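Local structure of synaptotagmin-1 (Arabidopsis thaliana, 7AS6) at residues Val10-Val15 with Gln72-Ser77; Val18-Lys23 with Ala29-Lys34; Phe64-Pro69 with Leu136-Phe141; Phe76-Trp81 with Leu110-Thr115. The protein helps to maintain plasma membrane integrity under freezing and osmotic stress, and is represented here by its first C2 domain, a beta sandwich that probably binds calcium and phospholipid. All coordinates share one frame; numbering follows the deposited sequence.

Contact 1: residues Val10-Val15 with Gln72-Ser77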
loop_
_atom_site.group_PDB
_atom_site.type_symbol
_atom_site.label_atom_id
_atom_site.label_comp_id
_atom_site.label_asym_id
_atom_site.label_seq_id
_atom_site.Cartn_x
_atom_site.Cartn_y
_atom_site.Cartn_z
ATOM N N VAL A 10 -13.290 -3.627 -1.129
ATOM C CA VAL A 10 -12.485 -2.539 -1.663
ATOM C C VAL A 10 -11.378 -3.136 -2.520
ATOM O O VAL A 10 -10.682 -4.069 -2.098
ATOM C CB VAL A 10 -11.938 -1.642 -0.540
ATOM C CG1 VAL A 10 -11.133 -2.446 0.466
ATOM C CG2 VAL A 10 -11.114 -0.522 -1.127
ATOM N N HIS A 11 -11.245 -2.631 -3.742
ATOM C CA HIS A 11 -10.185 -3.033 -4.655
ATOM C C HIS A 11 -9.072 -2.004 -4.546
ATOM O O HIS A 11 -9.306 -0.814 -4.783
ATOM C CB HIS A 11 -10.698 -3.136 -6.093
ATOM C CG HIS A 11 -11.783 -4.154 -6.278
ATOM N ND1 HIS A 11 -11.545 -5.419 -6.774
ATOM C CD2 HIS A 11 -13.114 -4.097 -6.030
ATOM C CE1 HIS A 11 -12.680 -6.094 -6.826
ATOM N NE2 HIS A 11 -13.646 -5.315 -6.374
ATOM N N VAL A 12 -7.882 -2.462 -4.141
ATOM C CA VAL A 12 -6.713 -1.619 -3.884
ATOM C C VAL A 12 -5.688 -1.911 -4.963
ATOM O O VAL A 12 -5.216 -3.047 -5.097
ATOM C CB VAL A 12 -6.101 -1.882 -2.500
ATOM C CG1 VAL A 12 -4.958 -0.903 -2.244
ATOM C CG2 VAL A 12 -7.148 -1.778 -1.418
ATOM N N LYS A 13 -5.347 -0.907 -5.736
ATOM C CA LYS A 13 -4.320 -1.061 -6.744
ATOM C C LYS A 13 -3.100 -0.320 -6.235
ATOM O O LYS A 13 -3.197 0.858 -5.869
ATOM C CB LYS A 13 -4.774 -0.520 -8.102
ATOM C CG LYS A 13 -3.829 -0.905 -9.249
ATOM C CD LYS A 13 -4.257 -0.264 -10.562
ATOM C CE LYS A 13 -4.112 -1.222 -11.730
ATOM N NZ LYS A 13 -4.787 -0.658 -12.941
ATOM N N VAL A 14 -1.971 -1.017 -6.160
ATOM C CA VAL A 14 -0.691 -0.363 -5.932
ATOM C C VAL A 14 -0.113 -0.029 -7.299
ATOM O O VAL A 14 0.292 -0.920 -8.056
ATOM C CB VAL A 14 0.269 -1.236 -5.113
ATOM C CG1 VAL A 14 1.603 -0.505 -4.929
ATOM C CG2 VAL A 14 -0.350 -1.555 -3.760
ATOM N N VAL A 15 -0.035 1.255 -7.599
ATOM C CA VAL A 15 0.314 1.696 -8.941
ATOM C C VAL A 15 1.823 1.782 -9.075
ATOM O O VAL A 15 2.428 1.014 -9.833
ATOM C CB VAL A 15 -0.340 3.046 -9.272
ATOM C CG1 VAL A 15 0.060 3.495 -10.667
ATOM C CG2 VAL A 15 -1.858 2.930 -9.157
ATOM N N GLN A 72 -12.244 1.993 9.310
ATOM C CA GLN A 72 -11.105 1.188 8.885
ATOM C C GLN A 72 -10.153 1.975 7.999
ATOM O O GLN A 72 -10.577 2.780 7.165
ATOM C CB GLN A 72 -11.589 -0.053 8.146
ATOM C CG GLN A 72 -11.984 -1.174 9.063
ATOM C CD GLN A 72 -12.477 -2.374 8.303
ATOM O OE1 GLN A 72 -13.375 -2.263 7.472
ATOM N NE2 GLN A 72 -11.884 -3.534 8.567
ATOM N N VAL A 73 -8.855 1.739 8.189
ATOM C CA VAL A 73 -7.821 2.413 7.418
ATOM C C VAL A 73 -6.866 1.366 6.863
ATOM O O VAL A 73 -6.630 0.320 7.479
ATOM C CB VAL A 73 -7.059 3.470 8.256
ATOM C CG1 VAL A 73 -8.032 4.316 9.070
ATOM C CG2 VAL A 73 -6.087 2.819 9.170
ATOM N N LEU A 74 -6.347 1.634 5.670
ATOM C CA LEU A 74 -5.301 0.815 5.078
ATOM C C LEU A 74 -3.949 1.350 5.511
ATOM O O LEU A 74 -3.765 2.559 5.650
ATOM C CB LEU A 74 -5.397 0.830 3.555
ATOM C CG LEU A 74 -6.603 0.087 2.985
ATOM C CD1 LEU A 74 -6.881 0.583 1.589
ATOM C CD2 LEU A 74 -6.341 -1.417 2.979
ATOM N N GLU A 75 -3.002 0.451 5.723
ATOM C CA GLU A 75 -1.622 0.836 5.975
ATOM C C GLU A 75 -0.756 0.253 4.872
ATOM O O GLU A 75 -0.780 -0.959 4.642
ATOM C CB GLU A 75 -1.168 0.340 7.336
ATOM C CG GLU A 75 0.101 0.981 7.823
ATOM C CD GLU A 75 0.710 0.206 8.976
ATOM O OE1 GLU A 75 1.139 -0.947 8.742
ATOM O OE2 GLU A 75 0.744 0.740 10.110
ATOM N N PHE A 76 -0.036 1.116 4.163
ATOM C CA PHE A 76 0.924 0.700 3.154
ATOM C C PHE A 76 2.335 0.869 3.699
ATOM O O PHE A 76 2.670 1.907 4.281
ATOM C CB PHE A 76 0.778 1.515 1.880
ATOM C CG PHE A 76 -0.606 1.481 1.294
ATOM C CD1 PHE A 76 -0.921 0.584 0.277
ATOM C CD2 PHE A 76 -1.590 2.330 1.766
ATOM C CE1 PHE A 76 -2.214 0.540 -0.267
ATOM C CE2 PHE A 76 -2.889 2.294 1.234
ATOM C CZ PHE A 76 -3.191 1.398 0.208
ATOM N N SER A 77 3.170 -0.139 3.502
ATOM C CA SER A 77 4.548 -0.073 3.973
ATOM C C SER A 77 5.461 -0.524 2.854
ATOM O O SER A 77 5.294 -1.622 2.313
ATOM C CB SER A 77 4.735 -0.928 5.214
ATOM O OG SER A 77 3.889 -0.451 6.240
#
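Val12 reaches across the middle of the sandwich to touch both Leu74 and Phe76 of the facing sheet. Its CB points at the opposite strand and divides the work between two methyls. CG1, set anti to the backbone N (chi1 -176°), runs to the Phe76 ring and arrives at its edge, near the ring plane, with CE1 at 3.7 Å and CZ almost as close. CG2, lying beside the backbone N, takes the other direction and meets Leu74 CD1 tip to tip at 3.8 Å. One valine thus packs against the ends of two larger residues, which also touch each other. Val14 follows two positions later; its CG2 approaches Phe76 CE1 obliquely and more loosely, at 4.5 Å.

All four side chains are buried, and the contact between the segments is wholly apolar. The two strands run in nearly the same direction, 23° apart and 11.1 Å between axes, a spacing bridged by side chains. Ile35 of strand 31-37 continues the apolar layer, touching both Val14 and Phe76. Two sheets laid face to face, with alternate residues of each strand turned into the space between them, are characteristic of a beta sandwich, here that of a C2 domain.

Contact 2: residues Val18-Lys23 with Ala29-Lys34. With CD (cadmium ion), chain B.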
loop_
_atom_site.group_PDB
_atom_site.type_symbol
_atom_site.label_atom_id
_atom_site.label_comp_id
_atom_site.label_asym_id
_atom_site.label_seq_id
_atom_site.Cartn_x
_atom_site.Cartn_y
_atom_site.Cartn_z
ATOM N N VAL A 18 7.534 6.605 -6.445
ATOM C CA VAL A 18 8.349 7.586 -7.145
ATOM C C VAL A 18 9.305 8.205 -6.147
ATOM O O VAL A 18 8.901 8.592 -5.045
ATOM C CB VAL A 18 7.484 8.676 -7.810
ATOM C CG1 VAL A 18 8.354 9.754 -8.416
ATOM C CG2 VAL A 18 6.607 8.057 -8.870
ATOM N N GLY A 19 10.571 8.287 -6.525
ATOM C CA GLY A 19 11.532 9.004 -5.714
ATOM C C GLY A 19 11.974 8.297 -4.456
ATOM O O GLY A 19 12.304 8.962 -3.470
ATOM N N LEU A 20 11.987 6.965 -4.457
ATOM C CA LEU A 20 12.450 6.221 -3.293
ATOM C C LEU A 20 13.916 6.533 -3.007
ATOM O O LEU A 20 14.698 6.825 -3.915
ATOM C CB LEU A 20 12.272 4.719 -3.514
ATOM C CG LEU A 20 10.842 4.221 -3.689
ATOM C CD1 LEU A 20 10.844 2.709 -3.784
ATOM C CD2 LEU A 20 9.980 4.693 -2.527
ATOM N N ARG A 21 14.272 6.495 -1.723
ATOM C CA ARG A 21 15.645 6.735 -1.305
ATOM C C ARG A 21 16.522 5.553 -1.665
ATOM O O ARG A 21 16.090 4.403 -1.623
ATOM C CB ARG A 21 15.728 6.953 0.204
ATOM C CG ARG A 21 14.885 8.078 0.715
ATOM C CD ARG A 21 15.310 8.470 2.107
ATOM N NE ARG A 21 16.735 8.783 2.170
ATOM C CZ ARG A 21 17.276 9.923 1.748
ATOM N NH1 ARG A 21 18.591 10.111 1.856
ATOM N NH2 ARG A 21 16.508 10.872 1.217
ATOM N N LYS A 22 17.782 5.831 -1.977
ATOM C CA LYS A 22 18.735 4.743 -2.091
ATOM C C LYS A 22 18.944 4.104 -0.727
ATOM O O LYS A 22 19.051 4.792 0.290
ATOM C CB LYS A 22 20.060 5.234 -2.652
ATOM C CG LYS A 22 19.945 5.883 -3.996
ATOM C CD LYS A 22 21.284 5.956 -4.677
ATOM C CE LYS A 22 21.314 7.129 -5.618
ATOM N NZ LYS A 22 21.155 8.386 -4.844
ATOM N N LYS A 23 18.974 2.797 -0.709
ATOM C CA LYS A 23 19.152 2.006 0.503
ATOM C C LYS A 23 20.277 0.984 0.368
ATOM O O LYS A 23 21.078 0.830 1.301
ATOM C CB LYS A 23 17.821 1.307 0.863
ATOM C CG LYS A 23 17.709 0.815 2.301
ATOM C CD LYS A 23 17.539 -0.711 2.373
ATOM C CE LYS A 23 18.873 -1.441 2.567
ATOM N NZ LYS A 23 18.698 -2.890 2.934
ATOM N N ALA A 29 17.444 0.245 -4.557
ATOM C CA ALA A 29 16.593 -0.516 -3.654
ATOM C C ALA A 29 15.879 -1.592 -4.450
ATOM O O ALA A 29 15.888 -1.592 -5.682
ATOM C CB ALA A 29 15.587 0.380 -2.935
ATOM N N ASP A 30 15.289 -2.533 -3.728
ATOM C CA ASP A 30 14.499 -3.605 -4.323
ATOM C C ASP A 30 13.149 -3.574 -3.637
ATOM O O ASP A 30 12.904 -4.349 -2.704
ATOM C CB ASP A 30 15.202 -4.954 -4.159
ATOM C CG ASP A 30 16.643 -4.920 -4.645
ATOM O OD1 ASP A 30 16.897 -4.826 -5.856
ATOM O OD2 ASP A 30 17.563 -4.996 -3.824
ATOM N N PRO A 31 12.253 -2.676 -4.051
ATOM C CA PRO A 31 11.050 -2.432 -3.261
ATOM C C PRO A 31 9.923 -3.413 -3.523
ATOM O O PRO A 31 9.695 -3.878 -4.647
ATOM C CB PRO A 31 10.633 -1.015 -3.677
ATOM C CG PRO A 31 11.223 -0.818 -5.027
ATOM C CD PRO A 31 12.524 -1.558 -4.981
ATOM N N PHE A 32 9.217 -3.713 -2.436
ATOM C CA PHE A 32 7.886 -4.294 -2.463
ATOM C C PHE A 32 7.019 -3.567 -1.431
ATOM O O PHE A 32 7.530 -2.855 -0.562
ATOM C CB PHE A 32 7.952 -5.799 -2.193
ATOM C CG PHE A 32 8.455 -6.164 -0.825
ATOM C CD1 PHE A 32 9.823 -6.220 -0.556
ATOM C CD2 PHE A 32 7.561 -6.501 0.180
ATOM C CE1 PHE A 32 10.277 -6.586 0.698
ATOM C CE2 PHE A 32 8.004 -6.858 1.430
ATOM C CZ PHE A 32 9.365 -6.917 1.691
ATOM N N VAL A 33 5.694 -3.726 -1.530
ATOM C CA VAL A 33 4.762 -3.044 -0.630
ATOM C C VAL A 33 3.969 -4.073 0.172
ATOM O O VAL A 33 3.465 -5.050 -0.392
ATOM C CB VAL A 33 3.807 -2.114 -1.414
ATOM C CG1 VAL A 33 2.927 -1.302 -0.471
ATOM C CG2 VAL A 33 4.606 -1.187 -2.325
ATOM N N LYS A 34 3.850 -3.858 1.487
ATOM C CA LYS A 34 2.891 -4.598 2.308
ATOM C C LYS A 34 1.644 -3.744 2.534
ATOM O O LYS A 34 1.736 -2.534 2.778
ATOM C CB LYS A 34 3.493 -5.025 3.661
ATOM C CG LYS A 34 4.590 -6.093 3.546
ATOM C CD LYS A 34 5.029 -6.623 4.926
ATOM C CE LYS A 34 6.213 -7.604 4.813
ATOM N NZ LYS A 34 6.786 -8.029 6.137
HETATM CD CD CD B . 17.776 -4.529 -1.442
#
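Leu20 lays one methyl against the Pro31 ring, making the closest approach between these segments. CD1 sits 3.7 Å from Pro31 CB and 3.8 Å from Pro31 CG, so it abuts the CB-CG side of the pyrrolidine; the two side chains cross at a slant. With CG beside the backbone N (chi1 -63°), an extended chi2 (-176°) carries this methyl to the proline. The second touch is slighter: the carbonyl oxygen of Arg21 lies 4.3 Å from Ala29 CB, a van der Waals approach to a buried methyl. Beside this apolar patch, Asp30 turns its CB away from segment 18-23 and binds the cadmium ion through OD2 at 2.4 Å.

The next shell fixes these groups. Asp30 OD1, the oxygen not used on the metal, accepts a hydrogen bond from the backbone N of Lys52, which should restrain the rotation of the carboxylate. Asp24, Asp80, Trp81 and Glu82 complete the protein side of the cadmium site; Asp24, Asp30, Asp80 and Glu82 are the probable calcium ligands. Lys23 NZ forms a salt bridge with Glu88.

Segment 18-23 follows strand 8-18 and leads into the metal-binding loop, whereas Ala29 and Asp30 run directly into strand 31-37. Leu20 also packs on Leu112, just beyond strand 106-111, and Pro31 on Trp58 of strand 57-66, so the contact lies where strand 31-37 begins beside the other sheet.

Contact 3: residues Phe64-Pro69 with Leu136-Phe141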
loop_
_atom_site.group_PDB
_atom_site.type_symbol
_atom_site.label_atom_id
_atom_site.label_comp_id
_atom_site.label_asym_id
_atom_site.label_seq_id
_atom_site.Cartn_x
_atom_site.Cartn_y
_atom_site.Cartn_z
ATOM N N PHE A 64 -9.924 -6.483 -0.373
ATOM C CA PHE A 64 -10.189 -6.632 1.054
ATOM C C PHE A 64 -11.689 -6.578 1.316
ATOM O O PHE A 64 -12.400 -5.772 0.707
ATOM C CB PHE A 64 -9.521 -5.535 1.868
ATOM C CG PHE A 64 -8.020 -5.578 1.834
ATOM C CD1 PHE A 64 -7.311 -4.909 0.842
ATOM C CD2 PHE A 64 -7.313 -6.278 2.802
ATOM C CE1 PHE A 64 -5.913 -4.945 0.816
ATOM C CE2 PHE A 64 -5.915 -6.316 2.786
ATOM C CZ PHE A 64 -5.222 -5.649 1.795
ATOM N N SER A 65 -12.160 -7.416 2.242
ATOM C CA SER A 65 -13.529 -7.307 2.738
ATOM C C SER A 65 -13.630 -6.118 3.682
ATOM O O SER A 65 -12.782 -5.941 4.565
ATOM C CB SER A 65 -13.949 -8.587 3.457
ATOM O OG SER A 65 -14.113 -9.654 2.543
ATOM N N VAL A 66 -14.659 -5.299 3.491
ATOM C CA VAL A 66 -14.859 -4.094 4.285
ATOM C C VAL A 66 -15.983 -4.347 5.273
ATOM O O VAL A 66 -17.083 -4.758 4.881
ATOM C CB VAL A 66 -15.186 -2.881 3.399
ATOM C CG1 VAL A 66 -15.237 -1.615 4.247
ATOM C CG2 VAL A 66 -14.168 -2.746 2.292
ATOM N N ARG A 67 -15.707 -4.091 6.556
ATOM C CA ARG A 67 -16.688 -4.243 7.621
ATOM C C ARG A 67 -17.127 -2.926 8.240
ATOM O O ARG A 67 -18.178 -2.891 8.884
ATOM C CB ARG A 67 -16.142 -5.166 8.720
ATOM C CG ARG A 67 -16.110 -6.624 8.291
ATOM C CD ARG A 67 -15.326 -7.507 9.239
ATOM N NE ARG A 67 -15.337 -8.890 8.773
ATOM C CZ ARG A 67 -14.427 -9.420 7.958
ATOM N NH1 ARG A 67 -13.409 -8.691 7.516
ATOM N NH2 ARG A 67 -14.530 -10.687 7.588
ATOM N N ASP A 68 -16.366 -1.850 8.062
ATOM C CA ASP A 68 -16.818 -0.524 8.468
ATOM C C ASP A 68 -16.081 0.544 7.668
ATOM O O ASP A 68 -14.945 0.903 8.008
ATOM C CB ASP A 68 -16.604 -0.293 9.964
ATOM C CG ASP A 68 -17.427 0.872 10.496
ATOM O OD1 ASP A 68 -18.302 0.640 11.357
ATOM O OD2 ASP A 68 -17.217 2.016 10.036
ATOM N N PRO A 69 -16.695 1.082 6.611
ATOM C CA PRO A 69 -16.004 2.096 5.802
ATOM C C PRO A 69 -15.654 3.347 6.582
ATOM O O PRO A 69 -14.788 4.111 6.140
ATOM C CB PRO A 69 -17.010 2.400 4.681
ATOM C CG PRO A 69 -17.969 1.246 4.680
ATOM C CD PRO A 69 -18.040 0.778 6.096
ATOM N N LEU A 136 -8.233 3.151 -5.139
ATOM C CA LEU A 136 -9.239 2.379 -4.434
ATOM C C LEU A 136 -10.505 2.358 -5.266
ATOM O O LEU A 136 -10.890 3.375 -5.849
ATOM C CB LEU A 136 -9.537 2.967 -3.057
ATOM C CG LEU A 136 -8.390 3.206 -2.082
ATOM C CD1 LEU A 136 -8.961 3.693 -0.765
ATOM C CD2 LEU A 136 -7.550 1.957 -1.878
ATOM N N LEU A 137 -11.140 1.191 -5.335
ATOM C CA LEU A 137 -12.467 1.050 -5.925
ATOM C C LEU A 137 -13.331 0.288 -4.932
ATOM O O LEU A 137 -13.074 -0.888 -4.659
ATOM C CB LEU A 137 -12.418 0.334 -7.276
ATOM C CG LEU A 137 -13.797 0.005 -7.854
ATOM C CD1 LEU A 137 -14.588 1.280 -8.119
ATOM C CD2 LEU A 137 -13.680 -0.832 -9.117
ATOM N N TYR A 138 -14.350 0.949 -4.388
ATOM C CA TYR A 138 -15.208 0.325 -3.393
ATOM C C TYR A 138 -16.454 -0.222 -4.075
ATOM O O TYR A 138 -17.204 0.527 -4.709
ATOM C CB TYR A 138 -15.583 1.312 -2.292
ATOM C CG TYR A 138 -16.480 0.697 -1.252
ATOM C CD1 TYR A 138 -16.122 -0.491 -0.629
ATOM C CD2 TYR A 138 -17.686 1.295 -0.892
ATOM C CE1 TYR A 138 -16.931 -1.067 0.321
ATOM C CE2 TYR A 138 -18.512 0.719 0.061
ATOM C CZ TYR A 138 -18.124 -0.469 0.659
ATOM O OH TYR A 138 -18.917 -1.064 1.614
ATOM N N LYS A 139 -16.664 -1.529 -3.952
ATOM C CA LYS A 139 -17.870 -2.165 -4.465
ATOM C C LYS A 139 -18.699 -2.624 -3.278
ATOM O O LYS A 139 -18.410 -3.675 -2.684
ATOM C CB LYS A 139 -17.529 -3.343 -5.380
ATOM C CG LYS A 139 -16.742 -2.933 -6.611
ATOM C CD LYS A 139 -17.500 -1.902 -7.450
ATOM C CE LYS A 139 -18.242 -2.560 -8.604
ATOM N NZ LYS A 139 -18.873 -1.560 -9.513
ATOM N N PRO A 140 -19.703 -1.857 -2.864
ATOM C CA PRO A 140 -20.585 -2.307 -1.786
ATOM C C PRO A 140 -21.550 -3.369 -2.287
ATOM O O PRO A 140 -21.840 -3.459 -3.484
ATOM C CB PRO A 140 -21.327 -1.027 -1.391
ATOM C CG PRO A 140 -21.377 -0.242 -2.674
ATOM C CD PRO A 140 -20.091 -0.536 -3.393
ATOM N N PHE A 141 -22.029 -4.193 -1.355
ATOM C CA PHE A 141 -22.999 -5.232 -1.686
ATOM C C PHE A 141 -24.400 -4.641 -1.742
ATOM O O PHE A 141 -24.677 -3.611 -1.126
ATOM C CB PHE A 141 -22.961 -6.360 -0.657
ATOM C CG PHE A 141 -21.607 -6.996 -0.492
ATOM C CD1 PHE A 141 -20.790 -7.229 -1.584
ATOM C CD2 PHE A 141 -21.158 -7.368 0.761
ATOM C CE1 PHE A 141 -19.551 -7.813 -1.427
ATOM C CE2 PHE A 141 -19.926 -7.954 0.923
ATOM C CZ PHE A 141 -19.119 -8.179 -0.171
#
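Val66 and Tyr138 provide the main apolar contact between these segments. Val66 CG2 lies 3.8 Å from Tyr138 CE1, with Val66 CB slightly farther from the same ring carbon, and the methyl comes in obliquely. Tyr138 extends this far because its CG is anti to the backbone N (chi1 180°), which carries the ring across from its own strand toward strand 57-66.

At the far end of the ring the contact is again van der Waals: Pro69 CG lies 4.0 Å from Tyr138 OH. The aromatic group therefore spans from the last residue of the strand to the proline of the following turn.

Within its own segment, the ring is covered on one face by the Pro140 backbone N, 4.0 Å above the plane and over its centre.

Tyr138 reaches past the intervening strand 8-18, whose Val10 packs on Val66, to a next-but-one strand of one antiparallel sheet, at the end of the C2 sandwich away from the cadmium. Met100, between strands 88-96 and 106-111, touches both Pro69 and Tyr138.

Contact 4: residues Phe76-Trp81 with Leu110-Thr115. With CD (cadmium ion), chain B.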
loop_
_atom_site.group_PDB
_atom_site.type_symbol
_atom_site.label_atom_id
_atom_site.label_comp_id
_atom_site.label_asym_id
_atom_site.label_seq_id
_atom_site.Cartn_x
_atom_site.Cartn_y
_atom_site.Cartn_z
ATOM N N PHE A 76 -0.036 1.116 4.163
ATOM C CA PHE A 76 0.924 0.700 3.154
ATOM C C PHE A 76 2.335 0.869 3.699
ATOM O O PHE A 76 2.670 1.907 4.281
ATOM C CB PHE A 76 0.778 1.515 1.880
ATOM C CG PHE A 76 -0.606 1.481 1.294
ATOM C CD1 PHE A 76 -0.921 0.584 0.277
ATOM C CD2 PHE A 76 -1.590 2.330 1.766
ATOM C CE1 PHE A 76 -2.214 0.540 -0.267
ATOM C CE2 PHE A 76 -2.889 2.294 1.234
ATOM C CZ PHE A 76 -3.191 1.398 0.208
ATOM N N SER A 77 3.170 -0.139 3.502
ATOM C CA SER A 77 4.548 -0.073 3.973
ATOM C C SER A 77 5.461 -0.524 2.854
ATOM O O SER A 77 5.294 -1.622 2.313
ATOM C CB SER A 77 4.735 -0.928 5.214
ATOM O OG SER A 77 3.889 -0.451 6.240
ATOM N N VAL A 78 6.395 0.323 2.489
ATOM C CA VAL A 78 7.356 -0.019 1.461
ATOM C C VAL A 78 8.605 -0.578 2.137
ATOM O O VAL A 78 9.171 0.052 3.039
ATOM C CB VAL A 78 7.683 1.200 0.590
ATOM C CG1 VAL A 78 8.627 0.793 -0.523
ATOM C CG2 VAL A 78 6.381 1.802 0.015
ATOM N N TYR A 79 8.993 -1.787 1.743
ATOM C CA TYR A 79 10.162 -2.480 2.262
ATOM C C TYR A 79 11.167 -2.668 1.145
ATOM O O TYR A 79 10.815 -2.703 -0.032
ATOM C CB TYR A 79 9.815 -3.871 2.807
ATOM C CG TYR A 79 9.067 -3.878 4.103
ATOM C CD1 TYR A 79 9.730 -4.103 5.292
ATOM C CD2 TYR A 79 7.700 -3.665 4.146
ATOM C CE1 TYR A 79 9.059 -4.117 6.490
ATOM C CE2 TYR A 79 7.016 -3.677 5.353
ATOM C CZ TYR A 79 7.709 -3.911 6.519
ATOM O OH TYR A 79 7.057 -3.928 7.734
ATOM N N ASP A 80 12.423 -2.820 1.530
ATOM C CA ASP A 80 13.474 -3.251 0.626
ATOM C C ASP A 80 13.700 -4.745 0.776
ATOM O O ASP A 80 13.925 -5.239 1.889
ATOM C CB ASP A 80 14.791 -2.544 0.924
ATOM C CG ASP A 80 15.940 -3.139 0.145
ATOM O OD1 ASP A 80 16.038 -2.793 -1.045
ATOM O OD2 ASP A 80 16.726 -3.970 0.687
ATOM N N TRP A 81 13.716 -5.451 -0.333
ATOM C CA TRP A 81 14.052 -6.869 -0.283
ATOM C C TRP A 81 15.560 -7.092 -0.268
ATOM O O TRP A 81 16.315 -6.400 -0.944
ATOM C CB TRP A 81 13.437 -7.569 -1.487
ATOM C CG TRP A 81 13.868 -8.991 -1.727
ATOM C CD1 TRP A 81 13.274 -10.114 -1.238
ATOM C CD2 TRP A 81 14.911 -9.437 -2.601
ATOM N NE1 TRP A 81 13.897 -11.233 -1.733
ATOM C CE2 TRP A 81 14.896 -10.843 -2.587
ATOM C CE3 TRP A 81 15.847 -8.784 -3.405
ATOM C CZ2 TRP A 81 15.789 -11.608 -3.331
ATOM C CZ3 TRP A 81 16.741 -9.545 -4.143
ATOM C CH2 TRP A 81 16.709 -10.943 -4.097
ATOM N N LEU A 110 0.303 9.084 -1.544
ATOM C CA LEU A 110 0.697 9.087 -0.144
ATOM C C LEU A 110 2.190 9.347 -0.055
ATOM O O LEU A 110 2.989 8.644 -0.684
ATOM C CB LEU A 110 0.359 7.754 0.527
ATOM C CG LEU A 110 -1.058 7.263 0.233
ATOM C CD1 LEU A 110 -1.310 5.871 0.805
ATOM C CD2 LEU A 110 -2.051 8.264 0.788
ATOM N N GLU A 111 2.569 10.360 0.708
ATOM C CA GLU A 111 3.984 10.577 0.959
ATOM C C GLU A 111 4.445 9.561 1.989
ATOM O O GLU A 111 3.758 9.322 2.985
ATOM C CB GLU A 111 4.242 12.012 1.423
ATOM C CG GLU A 111 3.967 13.035 0.310
ATOM C CD GLU A 111 4.591 14.405 0.561
ATOM O OE1 GLU A 111 5.277 14.574 1.597
ATOM O OE2 GLU A 111 4.394 15.312 -0.282
ATOM N N LEU A 112 5.579 8.920 1.726
ATOM C CA LEU A 112 6.098 7.918 2.644
ATOM C C LEU A 112 6.773 8.595 3.822
ATOM O O LEU A 112 7.561 9.530 3.645
ATOM C CB LEU A 112 7.073 7.003 1.920
ATOM C CG LEU A 112 6.344 6.306 0.784
ATOM C CD1 LEU A 112 7.335 5.613 -0.108
ATOM C CD2 LEU A 112 5.333 5.324 1.352
ATOM N N ARG A 113 6.457 8.130 5.027
ATOM C CA ARG A 113 7.058 8.662 6.240
ATOM C C ARG A 113 7.628 7.526 7.077
ATOM O O ARG A 113 7.358 6.344 6.832
ATOM C CB ARG A 113 6.049 9.476 7.059
ATOM C CG ARG A 113 4.755 8.750 7.359
ATOM C CD ARG A 113 3.836 9.644 8.171
ATOM N NE ARG A 113 3.559 10.900 7.477
ATOM C CZ ARG A 113 2.966 11.952 8.034
ATOM N NH1 ARG A 113 2.589 11.911 9.305
ATOM N NH2 ARG A 113 2.753 13.051 7.320
ATOM N N LYS A 114 8.431 7.904 8.083
ATOM C CA LYS A 114 9.082 6.908 8.931
ATOM C C LYS A 114 8.082 6.202 9.838
ATOM O O LYS A 114 8.148 4.979 10.009
ATOM C CB LYS A 114 10.185 7.558 9.770
ATOM C CG LYS A 114 10.822 6.610 10.783
ATOM C CD LYS A 114 11.531 7.376 11.903
ATOM C CE LYS A 114 11.732 6.512 13.147
ATOM N NZ LYS A 114 12.000 7.329 14.376
ATOM N N THR A 115 7.155 6.947 10.433
ATOM C CA THR A 115 6.201 6.352 11.358
ATOM C C THR A 115 4.979 7.261 11.480
ATOM O O THR A 115 4.937 8.367 10.931
ATOM C CB THR A 115 6.854 6.090 12.718
ATOM O OG1 THR A 115 5.902 5.476 13.595
ATOM C CG2 THR A 115 7.342 7.393 13.326
HETATM CD CD CD B . 17.776 -4.529 -1.442
#
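The segments come closest in backbone at Val78 and Leu112, whose CA atoms are 8.1 Å apart, so side chains alone close the space between strand 73-80 and the loop that follows strand 106-111. There, Val78 CG2 touches both methyls of Leu112, CD1 and CD2, each at 3.9 Å; the leucine fork straddles this one branch, and the side chains cross at about a right angle. With Val78 CG1 anti to the backbone N (chi1 -177°), it is CG2 that is turned to the leucine.

Two residues back, Leu110 CD1 approaches the Phe76 ring obliquely, 3.7 Å from Phe76 CD2 and 3.9 Å from Phe76 CE2, while the two side chains as a whole cross at about a right angle. Leu132 of strand 131-140 touches both Phe76 and Leu112, linking the two pairs.

The other end of strand 73-80 carries the metal ligands. Asp80 grips the cadmium ion with both carboxylate oxygens, OD1 at 2.5 Å and OD2 at 2.4 Å, while the carbonyl oxygen of Trp81 binds it at 2.4 Å. Asp80 OD2 also accepts a hydrogen bond from Lys23 NZ.

One strand therefore joins two chemistries: apolar packing beneath and charged coordination at its tip. Bidentate chelation fixes the carboxylate, and the lysine probably offsets part of the negative charge gathered by Asp24, Asp30, Asp80 and Glu82.

In the fold
Contacts 1 and 4 share Phe76 and strand 73-80, and both contribute to the apolar interior between the sheets; contact 1 is fully buried and nearest the centre of the chain, contact 4 mostly buried. Contacts 2 and 3 lie toward opposite ends, their centres about 28 Å apart, and reach the surface at Arg21 and, in part, at Pro69. Contact 3 is apolar and remote from the cadmium ion. Contacts 2 and 4, with centres about 8 Å apart, are joined by the hydrogen bond Asp30 O to Trp81 N, 2.7 Å, and both supply ligands to one cadmium ion. The acidic chemistry is thus gathered at one end, whereas each pair of segments meets mainly through hydrocarbon.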